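Local atomic coordinates of surface glycoprotein (Trypanosoma brucei, PDB entry 5KLH), a protein that is a bilobed surface antigen of the insect (procyclic) stage of the trypanosome, present here as its ectodomain and thought to act as a sensor. Residues Lys118-Gln121 with Phe122-Lys125. Residues are numbered along the deposited sequence; the frame is centred on the assembly and turned at random.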
ATOM      1  N   LYS A 118      17.252 -22.402   6.200  1.00 14.24           N
ATOM      2  CA  LYS A 118      16.565 -21.280   5.577  1.00 13.79           C
ATOM      3  C   LYS A 118      16.319 -20.154   6.577  1.00 16.42           C
ATOM      4  O   LYS A 118      16.386 -18.984   6.208  1.00 16.03           O
ATOM      5  CB  LYS A 118      15.235 -21.719   4.954  1.00 18.25           C
ATOM      6  CG  LYS A 118      15.391 -22.549   3.697  1.00 22.14           C
ATOM      7  CD  LYS A 118      15.974 -21.733   2.569  1.00 22.15           C
ATOM      8  CE  LYS A 118      15.848 -22.499   1.259  1.00 32.24           C
ATOM      9  NZ  LYS A 118      14.518 -23.182   1.179  1.00 39.58           N
ATOM     10  N   HIS A 119      16.043 -20.508   7.829  1.00 13.27           N
ATOM     11  CA  HIS A 119      15.866 -19.501   8.878  1.00 11.84           C
ATOM     12  C   HIS A 119      17.166 -18.725   9.083  1.00 16.36           C
ATOM     13  O   HIS A 119      17.162 -17.490   9.149  1.00 16.66           O
ATOM     14  CB  HIS A 119      15.417 -20.155  10.186  1.00 14.79           C
ATOM     15  CG  HIS A 119      15.150 -19.174  11.284  1.00 13.60           C
ATOM     16  ND1 HIS A 119      15.542 -19.390  12.587  1.00 17.96           N
ATOM     17  CD2 HIS A 119      14.537 -17.965  11.270  1.00 15.70           C
ATOM     18  CE1 HIS A 119      15.176 -18.358  13.331  1.00 18.22           C
ATOM     19  NE2 HIS A 119      14.567 -17.481  12.554  1.00 15.48           N
ATOM     20  N   GLU A 120      18.275 -19.455   9.173  1.00 19.72           N
ATOM     21  CA  GLU A 120      19.593 -18.847   9.345  1.00 18.44           C
ATOM     22  C   GLU A 120      19.891 -17.853   8.228  1.00 16.69           C
ATOM     23  O   GLU A 120      20.429 -16.774   8.466  1.00 17.81           O
ATOM     24  CB  GLU A 120      20.677 -19.928   9.392  1.00 14.96           C
ATOM     25  CG  GLU A 120      20.712 -20.729  10.684  1.00 26.30           C
ATOM     26  CD  GLU A 120      21.437 -22.058  10.527  1.00 28.36           C
ATOM     27  OE1 GLU A 120      22.029 -22.290   9.454  1.00 27.94           O
ATOM     28  OE2 GLU A 120      21.405 -22.874  11.475  1.00 27.92           O
ATOM     29  N   GLN A 121      19.533 -18.229   7.002  1.00 18.93           N
ATOM     30  CA  GLN A 121      19.722 -17.357   5.850  1.00 17.57           C
ATOM     31  C   GLN A 121      18.874 -16.089   5.981  1.00 21.21           C
ATOM     32  O   GLN A 121      19.357 -14.976   5.751  1.00 21.18           O
ATOM     33  CB  GLN A 121      19.373 -18.103   4.556  1.00 20.60           C
ATOM     34  CG  GLN A 121      19.680 -17.332   3.288  1.00 29.87           C
ATOM     35  CD  GLN A 121      19.579 -18.199   2.039  1.00 54.36           C
ATOM     36  OE1 GLN A 121      19.106 -19.339   2.092  1.00 51.65           O
ATOM     37  NE2 GLN A 121      20.033 -17.663   0.910  1.00 47.26           N
ATOM     38  N   PHE A 122      17.616 -16.272   6.370  1.00 15.50           N
ATOM     39  CA  PHE A 122      16.688 -15.166   6.563  1.00 16.49           C
ATOM     40  C   PHE A 122      17.170 -14.212   7.649  1.00 17.31           C
ATOM     41  O   PHE A 122      17.035 -12.994   7.521  1.00 16.83           O
ATOM     42  CB  PHE A 122      15.296 -15.712   6.916  1.00 18.25           C
ATOM     43  CG  PHE A 122      14.229 -14.652   7.034  1.00 22.74           C
ATOM     44  CD1 PHE A 122      13.571 -14.187   5.905  1.00 18.37           C
ATOM     45  CD2 PHE A 122      13.865 -14.147   8.281  1.00 16.46           C
ATOM     46  CE1 PHE A 122      12.573 -13.225   6.008  1.00 21.83           C
ATOM     47  CE2 PHE A 122      12.874 -13.181   8.392  1.00 15.79           C
ATOM     48  CZ  PHE A 122      12.223 -12.720   7.256  1.00 19.86           C
ATOM     49  N   ARG A 123      17.726 -14.769   8.718  1.00 19.85           N
ATOM     50  CA  ARG A 123      18.249 -13.962   9.815  1.00 18.56           C
ATOM     51  C   ARG A 123      19.472 -13.164   9.365  1.00 18.69           C
ATOM     52  O   ARG A 123      19.588 -11.964   9.650  1.00 19.33           O
ATOM     53  CB  ARG A 123      18.580 -14.857  11.012  1.00 19.98           C
ATOM     54  CG  ARG A 123      19.277 -14.171  12.178  1.00 21.09           C
ATOM     55  CD  ARG A 123      19.222 -15.065  13.411  1.00 23.95           C
ATOM     56  NE  ARG A 123      19.806 -16.384  13.158  1.00 21.14           N
ATOM     57  CZ  ARG A 123      19.559 -17.479  13.877  1.00 21.25           C
ATOM     58  NH1 ARG A 123      18.726 -17.440  14.911  1.00 19.61           N
ATOM     59  NH2 ARG A 123      20.150 -18.625  13.556  1.00 23.50           N
ATOM     60  N   ASN A 124      20.375 -13.822   8.645  1.00 17.19           N
ATOM     61  CA  ASN A 124      21.562 -13.141   8.132  1.00 21.52           C
ATOM     62  C   ASN A 124      21.179 -12.062   7.135  1.00 20.82           C
ATOM     63  O   ASN A 124      21.820 -11.011   7.069  1.00 23.95           O
ATOM     64  CB  ASN A 124      22.533 -14.134   7.480  1.00 23.47           C
ATOM     65  CG  ASN A 124      23.174 -15.081   8.483  1.00 27.41           C
ATOM     66  OD1 ASN A 124      23.246 -14.795   9.679  1.00 25.07           O
ATOM     67  ND2 ASN A 124      23.654 -16.222   7.988  1.00 23.11           N
ATOM     68  N   LYS A 125      20.128 -12.323   6.364  1.00 21.07           N
ATOM     69  CA  LYS A 125      19.652 -11.365   5.375  1.00 21.78           C
ATOM     70  C   LYS A 125      19.135 -10.107   6.063  1.00 21.23           C
ATOM     71  O   LYS A 125      19.371  -8.982   5.607  1.00 22.73           O
ATOM     72  CB  LYS A 125      18.557 -11.986   4.503  1.00 23.76           C
ATOM     73  CG  LYS A 125      18.011 -11.051   3.438  1.00 30.39           C
ATOM     74  CD  LYS A 125      17.330 -11.811   2.307  1.00 34.05           C
ATOM     75  CE  LYS A 125      16.862 -10.854   1.223  1.00 40.65           C
ATOM     76  NZ  LYS A 125      15.901  -9.841   1.747  1.00 50.59           N
TER
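Arg123 reaches back along its helix to touch both His119 and Glu120. His119 CE1 sits over one face of the guanidinium, 4.0 Å from Arg123 NH1, with the ring and guanidinium planes inclined at 49°. Glu120 meets the same group through its aliphatic part, CG lying 3.6 Å from Arg123 NH2. The carboxylate runs nearly parallel to the guanidinium plane, yet Glu120 OE2 stops 4.9 Å from Arg123 NH2, so any attraction between the opposite charges is probably long-range. An extended start (chi1 174°) followed by a bend at chi3 (56°) brings the guanidinium back beside these neighbours. Beneath them the backbone is regular: Arg123 N donates to His119 O at 2.8 Å, and Asn124 N to Glu120 O at 3.0 Å. Phe122 N and Lys125 N bond in the same way to Lys118 O and Gln121 O. Two of the polar groups are held by strand 132-135: Tyr133 OH bonds NE2 of buried His119, and Thr135 OG1 bonds Arg123 NH1. Phe99 also meets the His119 ring, and Phe122 packs on Tyr133. This is i to i+3 and i to i+4 side-chain packing on alpha-helix 116-128, whose inner side rests on strand 132-135 in the disulfide-rich smaller lobe of the ectodomain.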